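Homoserine O-acetyltransferase (Bacillus anthracis str. 'Ames Ancestor', PDB 3I1I) probably transfers the acetyl group of acetyl-CoA to the hydroxyl of homoserine, a step towards methionine, on an alpha/beta-hydrolase scaffold. Local coordinates at residues 311-316 / 343-348; 7-12 / 30-35; 198-203 / 214-219. One frame throughout, in Å; residues are numbered along the deposited sequence.

Interaction 1 of 3, residues 311-316 / 343-348; sequences LMIPCK and YEIESI
Met312, a selenomethionine here, continues the parallel pairing of strands 309-313 and 340-342 by accepting Tyr343 N on its carbonyl, and the two chains then run on side by side, their end-to-end directions 32° apart. Ile345 lies between the next two links: its N donates to Pro314 O at 2.9 Å, and its O receives Lys316 N, also at 2.9 Å. Cys315 is therefore bridged to Ile345 beyond the strand ends. Pro314 has no N-H to give, and Tyr343 O instead meets Pro314 CD and the CA-H of Ile313, leaving the pairing one bond short.

Small apolar groups meet on one side. Ile313 CG2 touches Ile345 CG2 at 4.2 Å and reaches the edge of the Tyr343 ring, while Cys315 CB packs on Ile345 CG1 at 3.9 Å. Leu311 and Tyr343 lie alongside each other and point the same way. Glu344 is extended, with CG anti to the backbone N (chi1 -173°), and this carries OE2 to within 3.4 Å of Lys316 CB; its carboxylate oxygens are hydrogen-bonded to Ser323 and Tyr327. Lys316 runs beside Glu346, its CD 3.4 Å from Glu346 OE1, but its NZ remains 4.9 Å from that oxygen.

Lys316 thus contributes mainly backbone and methylenes, any pull between the charges being probably weak. Directional strength comes from the main chain, which carries Cys315 up to the putative Ser155-His351-Asp318 triad.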
ATOM      1  N   LEU A 311      23.970  22.409   6.662  1.00 20.41           N
ATOM      2  CA  LEU A 311      22.646  23.014   6.893  1.00 20.71           C
ATOM      3  C   LEU A 311      21.544  22.006   6.544  1.00 20.66           C
ATOM      4  O   LEU A 311      21.447  21.554   5.403  1.00 20.44           O
ATOM      5  CB  LEU A 311      22.463  24.288   6.047  1.00 20.80           C
ATOM      6  CG  LEU A 311      21.092  25.026   6.187  1.00 22.34           C
ATOM      7  CD1 LEU A 311      20.771  25.476   7.680  1.00 19.07           C
ATOM      8  CD2 LEU A 311      20.986  26.214   5.257  1.00 17.48           C
HETATM    9  N   MSE A 312      20.736  21.627   7.536  1.00 20.61           N
HETATM   10  CA  MSE A 312      19.584  20.734   7.312  1.00 19.25           C
HETATM   11  C   MSE A 312      18.281  21.580   7.394  1.00 18.90           C
HETATM   12  O   MSE A 312      18.084  22.387   8.338  1.00 17.18           O
HETATM   13  CB  MSE A 312      19.554  19.610   8.351  1.00 20.12           C
HETATM   14  CG  MSE A 312      20.773  18.663   8.442  1.00 21.26           C
HETATM   15 SE   MSE A 312      21.099  17.769   6.749  0.65 28.26          SE
HETATM   16  CE  MSE A 312      19.664  16.453   6.968  1.00 24.25           C
ATOM     17  N   ILE A 313      17.417  21.406   6.387  1.00 18.63           N
ATOM     18  CA  ILE A 313      16.167  22.146   6.269  1.00 18.45           C
ATOM     19  C   ILE A 313      15.005  21.159   6.186  1.00 19.15           C
ATOM     20  O   ILE A 313      14.571  20.781   5.104  1.00 18.90           O
ATOM     21  CB  ILE A 313      16.171  23.051   5.043  1.00 18.43           C
ATOM     22  CG1 ILE A 313      17.399  23.970   5.058  1.00 18.15           C
ATOM     23  CG2 ILE A 313      14.885  23.910   4.961  1.00 14.10           C
ATOM     24  CD1 ILE A 313      17.521  24.835   3.718  1.00 13.92           C
ATOM     25  N   PRO A 314      14.537  20.679   7.348  1.00 20.00           N
ATOM     26  CA  PRO A 314      13.369  19.816   7.382  1.00 19.98           C
ATOM     27  C   PRO A 314      12.065  20.638   7.486  1.00 20.63           C
ATOM     28  O   PRO A 314      12.078  21.823   7.822  1.00 19.76           O
ATOM     29  CB  PRO A 314      13.578  19.031   8.662  1.00 19.36           C
ATOM     30  CG  PRO A 314      14.200  19.982   9.560  1.00 19.15           C
ATOM     31  CD  PRO A 314      15.127  20.806   8.692  1.00 20.33           C
ATOM     32  N   CYS A 315      10.966  19.964   7.216  1.00 21.10           N
ATOM     33  CA  CYS A 315       9.676  20.502   7.419  1.00 22.13           C
ATOM     34  C   CYS A 315       9.025  19.745   8.545  1.00 22.40           C
ATOM     35  O   CYS A 315       8.880  18.516   8.487  1.00 21.84           O
ATOM     36  CB  CYS A 315       8.815  20.337   6.160  1.00 22.94           C
ATOM     37  SG  CYS A 315       7.191  21.167   6.414  1.00 25.50           S
ATOM     38  N   LYS A 316       8.582  20.490   9.544  1.00 23.21           N
ATOM     39  CA  LYS A 316       7.947  19.938  10.731  1.00 24.01           C
ATOM     40  C   LYS A 316       6.726  19.039  10.478  1.00 23.73           C
ATOM     41  O   LYS A 316       6.448  18.137  11.260  1.00 23.26           O
ATOM     42  CB  LYS A 316       7.509  21.090  11.593  1.00 25.60           C
ATOM     43  CG  LYS A 316       6.860  20.688  12.915  1.00 29.89           C
ATOM     44  CD  LYS A 316       6.685  21.944  13.756  1.00 35.81           C
ATOM     45  CE  LYS A 316       6.847  21.659  15.237  1.00 39.15           C
ATOM     46  NZ  LYS A 316       5.606  21.041  15.708  1.00 43.22           N
ATOM     47  N   TYR A 343      17.447  24.410  10.097  1.00 21.23           N
ATOM     48  CA  TYR A 343      16.501  25.481   9.896  1.00 21.22           C
ATOM     49  C   TYR A 343      15.207  24.808   9.476  1.00 21.11           C
ATOM     50  O   TYR A 343      15.094  24.309   8.368  1.00 19.92           O
ATOM     51  CB  TYR A 343      17.023  26.392   8.829  1.00 21.49           C
ATOM     52  CG  TYR A 343      16.178  27.597   8.547  1.00 23.41           C
ATOM     53  CD1 TYR A 343      16.261  28.730   9.346  1.00 24.44           C
ATOM     54  CD2 TYR A 343      15.320  27.621   7.441  1.00 23.96           C
ATOM     55  CE1 TYR A 343      15.496  29.845   9.063  1.00 25.63           C
ATOM     56  CE2 TYR A 343      14.566  28.714   7.154  1.00 23.90           C
ATOM     57  CZ  TYR A 343      14.655  29.820   7.956  1.00 25.90           C
ATOM     58  OH  TYR A 343      13.901  30.905   7.650  1.00 25.36           O
ATOM     59  N   GLU A 344      14.273  24.734  10.419  1.00 21.94           N
ATOM     60  CA  GLU A 344      13.008  24.012  10.256  1.00 22.75           C
ATOM     61  C   GLU A 344      11.911  24.905   9.718  1.00 22.75           C
ATOM     62  O   GLU A 344      11.626  25.948  10.268  1.00 23.15           O
ATOM     63  CB  GLU A 344      12.552  23.400  11.581  1.00 22.54           C
ATOM     64  CG  GLU A 344      11.330  22.518  11.398  1.00 24.35           C
ATOM     65  CD  GLU A 344      11.114  21.550  12.550  1.00 26.03           C
ATOM     66  OE1 GLU A 344      11.247  21.971  13.707  1.00 31.29           O
ATOM     67  OE2 GLU A 344      10.800  20.370  12.316  1.00 25.76           O
ATOM     68  N   ILE A 345      11.292  24.480   8.638  1.00 23.52           N
ATOM     69  CA  ILE A 345      10.141  25.180   8.105  1.00 23.76           C
ATOM     70  C   ILE A 345       8.832  24.479   8.471  1.00 23.89           C
ATOM     71  O   ILE A 345       8.811  23.305   8.872  1.00 23.12           O
ATOM     72  CB  ILE A 345      10.232  25.322   6.561  1.00 24.34           C
ATOM     73  CG1 ILE A 345      10.161  23.959   5.857  1.00 23.31           C
ATOM     74  CG2 ILE A 345      11.522  26.144   6.155  1.00 24.22           C
ATOM     75  CD1 ILE A 345      10.335  24.078   4.334  1.00 23.39           C
ATOM     76  N   GLU A 346       7.748  25.224   8.293  1.00 24.57           N
ATOM     77  CA  GLU A 346       6.383  24.750   8.556  1.00 25.14           C
ATOM     78  C   GLU A 346       5.475  25.046   7.393  1.00 24.26           C
ATOM     79  O   GLU A 346       5.481  26.127   6.855  1.00 25.12           O
ATOM     80  CB  GLU A 346       5.821  25.426   9.789  1.00 25.59           C
ATOM     81  CG  GLU A 346       6.758  25.302  10.982  1.00 28.69           C
ATOM     82  CD  GLU A 346       6.055  25.277  12.328  1.00 33.92           C
ATOM     83  OE1 GLU A 346       4.964  24.644  12.490  1.00 36.14           O
ATOM     84  OE2 GLU A 346       6.637  25.882  13.252  1.00 40.06           O
ATOM     85  N   SER A 347       4.666  24.078   7.018  1.00 23.82           N
ATOM     86  CA  SER A 347       3.787  24.259   5.905  1.00 23.35           C
ATOM     87  C   SER A 347       2.766  23.147   5.838  1.00 22.61           C
ATOM     88  O   SER A 347       3.071  22.001   6.136  1.00 21.84           O
ATOM     89  CB  SER A 347       4.606  24.285   4.609  1.00 22.73           C
ATOM     90  OG  SER A 347       3.765  24.098   3.513  1.00 23.00           O
ATOM     91  N   ILE A 348       1.569  23.504   5.395  1.00 22.26           N
ATOM     92  CA  ILE A 348       0.518  22.543   5.165  1.00 22.03           C
ATOM     93  C   ILE A 348       0.947  21.601   4.074  1.00 21.85           C
ATOM     94  O   ILE A 348       0.425  20.491   3.973  1.00 22.74           O
ATOM     95  CB  ILE A 348      -0.832  23.242   4.780  1.00 23.13           C
ATOM     96  CG1 ILE A 348      -1.978  22.212   4.813  1.00 24.78           C
ATOM     97  CG2 ILE A 348      -0.733  23.975   3.416  1.00 18.53           C
ATOM     98  CD1 ILE A 348      -3.331  22.817   4.801  1.00 25.99           C
TER

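Interaction 2 of 3, residues 7-12 / 30-35; sequences VKKEKF and GYETYG
Glu10 and Tyr31 form an antiparallel hydrogen-bonded pair, Glu10 N to Tyr31 O at 2.8 Å and Tyr31 N to Glu10 O at 3.0 Å, in strands whose short axes are turned 130° apart. The second bond is less regular, since its donor stands above the carbonyl plane. Lys11 and Gly30 follow as a non-hydrogen-bonded pair.

Tyr31 takes chi1 68°, with CG between its backbone N and carbonyl carbon, and its ring crosses to the other strand. Glu10 CB sits over one ring face, 3.6 Å from the centroid, in a CH-pi contact, and Phe12 CB approaches CE2 obliquely. The phenol hydroxyl bonds Glu301 of a second subunit.

On the other side, the absence of a side chain at Gly30 gives room to Lys9, whose CE lies 3.8 Å from Gly30 CA. A bend at chi2 and its long chain take the ammonium past Gly30 to His103 O and a salt bridge with Asp92. Glu32 OE1 is 4.5 Å from Lys9 NZ, beyond a salt bridge; Tyr34 OH donates to Glu32 OE2 at 2.7 Å from above the carboxylate plane. Val7 spans the pair, CG1 on the carboxylate and CG2 at the edge of the Tyr34 ring, 3.5 Å from CE1. Tyr61 and His56 also bond Glu32.

This is the open end of the N-terminal beta hairpin 10-18/24-34, the antiparallel margin typical of the alpha/beta-hydrolase sheet.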
ATOM      1  N   VAL A   7      18.613  26.075 -21.751  1.00 40.38           N
ATOM      2  CA  VAL A   7      19.487  25.095 -21.155  1.00 38.26           C
ATOM      3  C   VAL A   7      19.772  23.963 -22.132  1.00 37.55           C
ATOM      4  O   VAL A   7      18.889  23.487 -22.829  1.00 36.46           O
ATOM      5  CB  VAL A   7      18.862  24.504 -19.846  1.00 38.43           C
ATOM      6  CG1 VAL A   7      19.682  23.276 -19.340  1.00 36.15           C
ATOM      7  CG2 VAL A   7      18.724  25.594 -18.777  1.00 35.39           C
ATOM      8  N   LYS A   8      21.011  23.504 -22.138  1.00 37.05           N
ATOM      9  CA  LYS A   8      21.424  22.459 -23.045  1.00 37.54           C
ATOM     10  C   LYS A   8      21.637  21.182 -22.259  1.00 35.71           C
ATOM     11  O   LYS A   8      22.333  21.192 -21.262  1.00 36.51           O
ATOM     12  CB  LYS A   8      22.731  22.852 -23.744  1.00 38.27           C
ATOM     13  CG  LYS A   8      22.879  22.230 -25.152  1.00 43.09           C
ATOM     14  CD  LYS A   8      24.274  21.583 -25.412  1.00 48.47           C
ATOM     15  CE  LYS A   8      24.202  20.445 -26.482  1.00 50.60           C
ATOM     16  NZ  LYS A   8      23.520  20.880 -27.776  1.00 52.75           N
ATOM     17  N   LYS A   9      21.039  20.089 -22.689  1.00 33.96           N
ATOM     18  CA  LYS A   9      21.287  18.813 -22.059  1.00 33.30           C
ATOM     19  C   LYS A   9      22.635  18.282 -22.524  1.00 33.03           C
ATOM     20  O   LYS A   9      22.952  18.356 -23.700  1.00 32.97           O
ATOM     21  CB  LYS A   9      20.184  17.824 -22.419  1.00 32.81           C
ATOM     22  CG  LYS A   9      20.214  16.517 -21.613  1.00 32.40           C
ATOM     23  CD  LYS A   9      19.474  16.622 -20.285  1.00 31.41           C
ATOM     24  CE  LYS A   9      19.630  15.328 -19.461  1.00 31.03           C
ATOM     25  NZ  LYS A   9      18.548  15.168 -18.466  1.00 30.75           N
ATOM     26  N   GLU A  10      23.423  17.760 -21.604  1.00 32.79           N
ATOM     27  CA  GLU A  10      24.678  17.094 -21.941  1.00 33.38           C
ATOM     28  C   GLU A  10      24.614  15.647 -21.489  1.00 33.19           C
ATOM     29  O   GLU A  10      23.657  15.212 -20.811  1.00 32.34           O
ATOM     30  CB  GLU A  10      25.851  17.730 -21.226  1.00 33.81           C
ATOM     31  CG  GLU A  10      25.876  19.221 -21.250  1.00 38.21           C
ATOM     32  CD  GLU A  10      26.517  19.788 -22.481  1.00 45.89           C
ATOM     33  OE1 GLU A  10      26.744  21.029 -22.447  1.00 54.24           O
ATOM     34  OE2 GLU A  10      26.785  19.035 -23.470  1.00 46.15           O
ATOM     35  N   LYS A  11      25.671  14.918 -21.823  1.00 32.82           N
ATOM     36  CA  LYS A  11      25.739  13.493 -21.563  1.00 33.04           C
ATOM     37  C   LYS A  11      27.131  13.122 -21.051  1.00 32.05           C
ATOM     38  O   LYS A  11      28.121  13.527 -21.631  1.00 32.88           O
ATOM     39  CB  LYS A  11      25.424  12.762 -22.867  1.00 33.09           C
ATOM     40  CG  LYS A  11      25.607  11.271 -22.849  1.00 36.47           C
ATOM     41  CD  LYS A  11      25.065  10.659 -24.158  1.00 41.26           C
ATOM     42  CE  LYS A  11      25.366   9.158 -24.269  1.00 43.37           C
ATOM     43  NZ  LYS A  11      24.550   8.415 -25.272  1.00 45.04           N
ATOM     44  N   PHE A  12      27.203  12.365 -19.966  1.00 31.23           N
ATOM     45  CA  PHE A  12      28.450  11.832 -19.449  1.00 30.34           C
ATOM     46  C   PHE A  12      28.384  10.314 -19.471  1.00 30.50           C
ATOM     47  O   PHE A  12      27.373   9.727 -19.084  1.00 31.02           O
ATOM     48  CB  PHE A  12      28.671  12.321 -18.028  1.00 30.03           C
ATOM     49  CG  PHE A  12      29.918  11.767 -17.372  1.00 28.53           C
ATOM     50  CD1 PHE A  12      31.176  12.111 -17.849  1.00 28.21           C
ATOM     51  CD2 PHE A  12      29.832  10.912 -16.278  1.00 26.74           C
ATOM     52  CE1 PHE A  12      32.328  11.613 -17.252  1.00 26.84           C
ATOM     53  CE2 PHE A  12      30.970  10.433 -15.644  1.00 25.89           C
ATOM     54  CZ  PHE A  12      32.237  10.786 -16.146  1.00 27.46           C
ATOM     55  N   GLY A  30      22.803  11.824 -17.830  1.00 23.88           N
ATOM     56  CA  GLY A  30      22.544  13.139 -18.390  1.00 23.91           C
ATOM     57  C   GLY A  30      22.891  14.207 -17.392  1.00 23.12           C
ATOM     58  O   GLY A  30      22.905  13.946 -16.220  1.00 23.71           O
ATOM     59  N   TYR A  31      23.185  15.413 -17.840  1.00 22.95           N
ATOM     60  CA  TYR A  31      23.328  16.519 -16.899  1.00 22.85           C
ATOM     61  C   TYR A  31      23.127  17.830 -17.611  1.00 22.92           C
ATOM     62  O   TYR A  31      22.998  17.864 -18.837  1.00 23.49           O
ATOM     63  CB  TYR A  31      24.692  16.518 -16.210  1.00 23.19           C
ATOM     64  CG  TYR A  31      25.880  16.827 -17.094  1.00 23.81           C
ATOM     65  CD1 TYR A  31      26.427  18.088 -17.125  1.00 23.95           C
ATOM     66  CD2 TYR A  31      26.495  15.834 -17.859  1.00 25.22           C
ATOM     67  CE1 TYR A  31      27.522  18.381 -17.931  1.00 25.11           C
ATOM     68  CE2 TYR A  31      27.627  16.117 -18.660  1.00 25.84           C
ATOM     69  CZ  TYR A  31      28.128  17.388 -18.694  1.00 25.92           C
ATOM     70  OH  TYR A  31      29.227  17.707 -19.474  1.00 27.39           O
ATOM     71  N   GLU A  32      23.090  18.905 -16.839  1.00 21.65           N
ATOM     72  CA  GLU A  32      22.926  20.206 -17.417  1.00 21.73           C
ATOM     73  C   GLU A  32      23.493  21.198 -16.436  1.00 21.95           C
ATOM     74  O   GLU A  32      23.602  20.873 -15.267  1.00 22.42           O
ATOM     75  CB  GLU A  32      21.449  20.462 -17.757  1.00 21.05           C
ATOM     76  CG  GLU A  32      20.538  20.707 -16.567  1.00 20.17           C
ATOM     77  CD  GLU A  32      19.085  20.608 -16.940  1.00 20.21           C
ATOM     78  OE1 GLU A  32      18.700  19.508 -17.388  1.00 17.30           O
ATOM     79  OE2 GLU A  32      18.325  21.619 -16.763  1.00 19.17           O
ATOM     80  N   THR A  33      23.884  22.381 -16.911  1.00 22.42           N
ATOM     81  CA  THR A  33      24.577  23.382 -16.090  1.00 22.31           C
ATOM     82  C   THR A  33      23.980  24.760 -16.347  1.00 23.03           C
ATOM     83  O   THR A  33      23.381  25.009 -17.381  1.00 23.34           O
ATOM     84  CB  THR A  33      26.122  23.437 -16.387  1.00 22.94           C
ATOM     85  OG1 THR A  33      26.366  24.125 -17.634  1.00 23.55           O
ATOM     86  CG2 THR A  33      26.754  22.023 -16.438  1.00 19.44           C
ATOM     87  N   TYR A  34      24.150  25.654 -15.388  1.00 23.61           N
ATOM     88  CA  TYR A  34      23.664  27.004 -15.475  1.00 23.95           C
ATOM     89  C   TYR A  34      24.755  27.928 -14.928  1.00 24.57           C
ATOM     90  O   TYR A  34      25.523  27.547 -14.053  1.00 24.31           O
ATOM     91  CB  TYR A  34      22.378  27.206 -14.667  1.00 23.65           C
ATOM     92  CG  TYR A  34      21.451  26.013 -14.586  1.00 25.15           C
ATOM     93  CD1 TYR A  34      20.615  25.669 -15.649  1.00 24.56           C
ATOM     94  CD2 TYR A  34      21.369  25.241 -13.428  1.00 23.91           C
ATOM     95  CE1 TYR A  34      19.744  24.559 -15.569  1.00 22.36           C
ATOM     96  CE2 TYR A  34      20.499  24.144 -13.349  1.00 23.23           C
ATOM     97  CZ  TYR A  34      19.696  23.808 -14.416  1.00 23.23           C
ATOM     98  OH  TYR A  34      18.826  22.727 -14.323  1.00 22.54           O
ATOM     99  N   GLY A  35      24.816  29.158 -15.441  1.00 24.85           N
ATOM    100  CA  GLY A  35      25.886  30.082 -15.045  1.00 24.62           C
ATOM    101  C   GLY A  35      27.242  29.744 -15.661  1.00 24.72           C
ATOM    102  O   GLY A  35      27.339  28.937 -16.583  1.00 24.24           O
TER
HETATM  103  O   HOH W   1      22.866  24.950 -20.749  1.00 40.80           O

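Interaction 3 of 3, residues 198-203 / 214-219; sequences EAIRLD and EQPMKG
Asp203 points its carboxylate across at the start of helix 217-228, where OD2 accepts the N-H of Gly219 at 2.8 Å. The bond is nearly straight (166° at the hydrogen) and arrives on the anti side of OD2, 28° out of the carboxylate plane. Asp203 is the first residue past helix 186-202 to leave helical geometry; with CG anti to its own N (chi1 -164°), the carboxylate swings towards Gly219. A water donates to OD2 at 2.9 Å and accepts Lys218 N at 3.1 Å. OD1 is held by Ser205 N, which helps to fix the carboxylate's rotation.

Pro216 occupies the N-cap position and has no side-chain acceptor to offer; Asp203 supplies one instead, taking Gly219 N directly and Lys218 N through the water, and its negative charge would probably be favoured at this helix end. The proline ring closes the apolar side, lying obliquely to the Ile200 side chain with CG 4.1 Å from Ile200 CG2, and its CB is 3.5 Å from Asp203 OD2. Gly219, without a side chain, allows the helices to come close: its CA is 3.6 Å from Ala199 O, and Ile200 CG1 is 3.9 Å from Gly219 O.

Leu202 of a third subunit packs on Asp203 and Lys218. This close packing of two helix ends joined by a long loop lies in the helical insertion between strands 174-178 and 309-313, consistent with the lid region of alpha/beta hydrolases.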
ATOM      1  N   GLU A 198       6.401  -4.195  -3.430  1.00 23.98           N
ATOM      2  CA  GLU A 198       5.502  -5.333  -3.411  1.00 25.50           C
ATOM      3  C   GLU A 198       4.194  -5.136  -4.196  1.00 24.82           C
ATOM      4  O   GLU A 198       3.724  -6.070  -4.816  1.00 25.45           O
ATOM      5  CB  GLU A 198       5.247  -5.780  -1.976  1.00 25.92           C
ATOM      6  CG  GLU A 198       6.481  -6.576  -1.515  1.00 30.77           C
ATOM      7  CD  GLU A 198       6.421  -7.042  -0.092  1.00 35.28           C
ATOM      8  OE1 GLU A 198       5.281  -7.284   0.396  1.00 37.01           O
ATOM      9  OE2 GLU A 198       7.526  -7.209   0.513  1.00 39.08           O
ATOM     10  N   ALA A 199       3.648  -3.928  -4.204  1.00 24.46           N
ATOM     11  CA  ALA A 199       2.453  -3.643  -5.005  1.00 24.48           C
ATOM     12  C   ALA A 199       2.727  -3.869  -6.522  1.00 24.28           C
ATOM     13  O   ALA A 199       1.937  -4.500  -7.221  1.00 23.81           O
ATOM     14  CB  ALA A 199       1.935  -2.216  -4.726  1.00 22.80           C
ATOM     15  N   ILE A 200       3.867  -3.413  -7.011  1.00 24.67           N
ATOM     16  CA  ILE A 200       4.232  -3.664  -8.408  1.00 25.45           C
ATOM     17  C   ILE A 200       4.421  -5.199  -8.706  1.00 26.10           C
ATOM     18  O   ILE A 200       3.914  -5.720  -9.716  1.00 25.64           O
ATOM     19  CB  ILE A 200       5.490  -2.858  -8.810  1.00 24.70           C
ATOM     20  CG1 ILE A 200       5.280  -1.355  -8.546  1.00 25.61           C
ATOM     21  CG2 ILE A 200       5.810  -3.100 -10.268  1.00 24.50           C
ATOM     22  CD1 ILE A 200       6.567  -0.489  -8.516  1.00 22.76           C
ATOM     23  N   ARG A 201       5.119  -5.911  -7.831  1.00 26.98           N
ATOM     24  CA  ARG A 201       5.333  -7.365  -8.017  1.00 28.53           C
ATOM     25  C   ARG A 201       4.018  -8.147  -7.994  1.00 28.03           C
ATOM     26  O   ARG A 201       3.901  -9.208  -8.638  1.00 27.65           O
ATOM     27  CB  ARG A 201       6.238  -7.969  -6.941  1.00 28.91           C
ATOM     28  CG  ARG A 201       7.708  -7.489  -6.984  1.00 34.10           C
ATOM     29  CD  ARG A 201       8.673  -8.371  -6.092  1.00 38.31           C
ATOM     30  NE  ARG A 201      10.033  -8.026  -6.474  1.00 43.93           N
ATOM     31  CZ  ARG A 201      10.944  -8.845  -7.019  1.00 48.27           C
ATOM     32  NH1 ARG A 201      12.141  -8.349  -7.386  1.00 47.43           N
ATOM     33  NH2 ARG A 201      10.701 -10.156  -7.166  1.00 49.28           N
ATOM     34  N   LEU A 202       3.044  -7.638  -7.245  1.00 26.94           N
ATOM     35  CA  LEU A 202       1.805  -8.366  -7.062  1.00 26.54           C
ATOM     36  C   LEU A 202       0.952  -8.325  -8.336  1.00 26.48           C
ATOM     37  O   LEU A 202       0.227  -9.283  -8.650  1.00 26.12           O
ATOM     38  CB  LEU A 202       1.042  -7.813  -5.853  1.00 26.01           C
ATOM     39  CG  LEU A 202      -0.189  -8.621  -5.424  1.00 25.76           C
ATOM     40  CD1 LEU A 202       0.176 -10.113  -5.110  1.00 21.70           C
ATOM     41  CD2 LEU A 202      -0.889  -7.924  -4.239  1.00 24.32           C
ATOM     42  N   ASP A 203       1.035  -7.209  -9.055  1.00 26.38           N
ATOM     43  CA  ASP A 203       0.369  -7.076 -10.320  1.00 26.96           C
ATOM     44  C   ASP A 203       0.858  -8.153 -11.299  1.00 27.22           C
ATOM     45  O   ASP A 203       2.030  -8.200 -11.628  1.00 27.56           O
ATOM     46  CB  ASP A 203       0.640  -5.687 -10.879  1.00 27.53           C
ATOM     47  CG  ASP A 203      -0.301  -5.301 -11.992  1.00 27.81           C
ATOM     48  OD1 ASP A 203      -0.900  -6.198 -12.641  1.00 26.49           O
ATOM     49  OD2 ASP A 203      -0.414  -4.067 -12.196  1.00 28.25           O
ATOM     50  N   GLU A 214       4.291  -2.714 -22.077  1.00 39.27           N
ATOM     51  CA  GLU A 214       3.039  -2.670 -21.321  1.00 38.61           C
ATOM     52  C   GLU A 214       3.239  -2.658 -19.804  1.00 36.18           C
ATOM     53  O   GLU A 214       3.300  -3.705 -19.151  1.00 35.79           O
ATOM     54  CB  GLU A 214       2.139  -3.814 -21.746  1.00 39.30           C
ATOM     55  CG  GLU A 214       1.313  -3.424 -22.953  1.00 43.83           C
ATOM     56  CD  GLU A 214       0.789  -4.616 -23.699  1.00 48.32           C
ATOM     57  OE1 GLU A 214      -0.450  -4.704 -23.831  1.00 51.02           O
ATOM     58  OE2 GLU A 214       1.620  -5.460 -24.137  1.00 51.15           O
ATOM     59  N   GLN A 215       3.319  -1.446 -19.268  1.00 33.80           N
ATOM     60  CA  GLN A 215       3.605  -1.216 -17.853  1.00 32.34           C
ATOM     61  C   GLN A 215       2.511  -1.808 -17.000  1.00 30.82           C
ATOM     62  O   GLN A 215       1.377  -1.754 -17.394  1.00 29.31           O
ATOM     63  CB  GLN A 215       3.695   0.288 -17.567  1.00 31.90           C
ATOM     64  CG  GLN A 215       4.875   0.996 -18.267  1.00 30.64           C
ATOM     65  CD  GLN A 215       6.224   0.646 -17.677  1.00 30.89           C
ATOM     66  OE1 GLN A 215       6.323   0.163 -16.541  1.00 30.65           O
ATOM     67  NE2 GLN A 215       7.282   0.909 -18.433  1.00 30.37           N
ATOM     68  N   PRO A 216       2.854  -2.367 -15.821  1.00 29.89           N
ATOM     69  CA  PRO A 216       1.834  -2.815 -14.863  1.00 29.32           C
ATOM     70  C   PRO A 216       1.194  -1.638 -14.137  1.00 28.84           C
ATOM     71  O   PRO A 216       1.566  -1.312 -13.020  1.00 29.20           O
ATOM     72  CB  PRO A 216       2.624  -3.703 -13.909  1.00 29.37           C
ATOM     73  CG  PRO A 216       3.980  -3.141 -13.919  1.00 29.39           C
ATOM     74  CD  PRO A 216       4.213  -2.597 -15.312  1.00 29.65           C
HETATM   75  N   MSE A 217       0.229  -1.013 -14.784  1.00 28.61           N
HETATM   76  CA  MSE A 217      -0.367   0.235 -14.305  1.00 28.82           C
HETATM   77  C   MSE A 217      -1.101   0.133 -12.957  1.00 28.12           C
HETATM   78  O   MSE A 217      -1.061   1.072 -12.159  1.00 28.12           O
HETATM   79  CB  MSE A 217      -1.321   0.805 -15.373  1.00 29.16           C
HETATM   80  CG  MSE A 217      -0.634   1.123 -16.709  1.00 30.83           C
HETATM   81 SE   MSE A 217       0.778   2.478 -16.520  0.65 36.85          SE
HETATM   82  CE  MSE A 217      -0.361   4.077 -16.263  1.00 35.65           C
ATOM     83  N   LYS A 218      -1.768  -0.978 -12.678  1.00 27.66           N
ATOM     84  CA  LYS A 218      -2.451  -1.095 -11.378  1.00 27.61           C
ATOM     85  C   LYS A 218      -1.450  -1.092 -10.243  1.00 26.59           C
ATOM     86  O   LYS A 218      -1.553  -0.304  -9.309  1.00 26.03           O
ATOM     87  CB  LYS A 218      -3.313  -2.339 -11.283  1.00 27.78           C
ATOM     88  CG  LYS A 218      -4.474  -2.323 -12.225  1.00 31.27           C
ATOM     89  CD  LYS A 218      -5.296  -3.630 -12.135  1.00 35.71           C
ATOM     90  CE  LYS A 218      -6.375  -3.714 -13.206  1.00 37.83           C
ATOM     91  NZ  LYS A 218      -7.236  -4.939 -12.984  1.00 43.04           N
ATOM     92  N   GLY A 219      -0.449  -1.947 -10.334  1.00 26.41           N
ATOM     93  CA  GLY A 219       0.600  -1.957  -9.329  1.00 26.36           C
ATOM     94  C   GLY A 219       1.311  -0.617  -9.210  1.00 26.14           C
ATOM     95  O   GLY A 219       1.586  -0.152  -8.103  1.00 26.20           O
TER
HETATM   96  O   HOH W   2      -2.019  -3.504 -14.507  1.00 35.29           O

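Overall arrangement
Interactions 1 and 2 both belong to the main sheet but lie near its two margins, their centres 30 Å apart: one prolongs parallel pairing past the strand ends, the other pairs the strands at the open end of an antiparallel hairpin. Interaction 3 lies off the sheet, among the helices inserted between strands 174-178 and 309-313. Interactions 2 and 3 are mostly buried and each meets a different neighbouring subunit, whereas interaction 1 is partly buried and no other chain touches it. Their chemistry differs accordingly. Main-chain bonds dominate 311-316/343-348; charged groups, one carboxylate of them buried, and aromatic rings enrich 7-12/30-35; one carboxylate, and a glycine that lets the backbones approach, join 198-203/214-219.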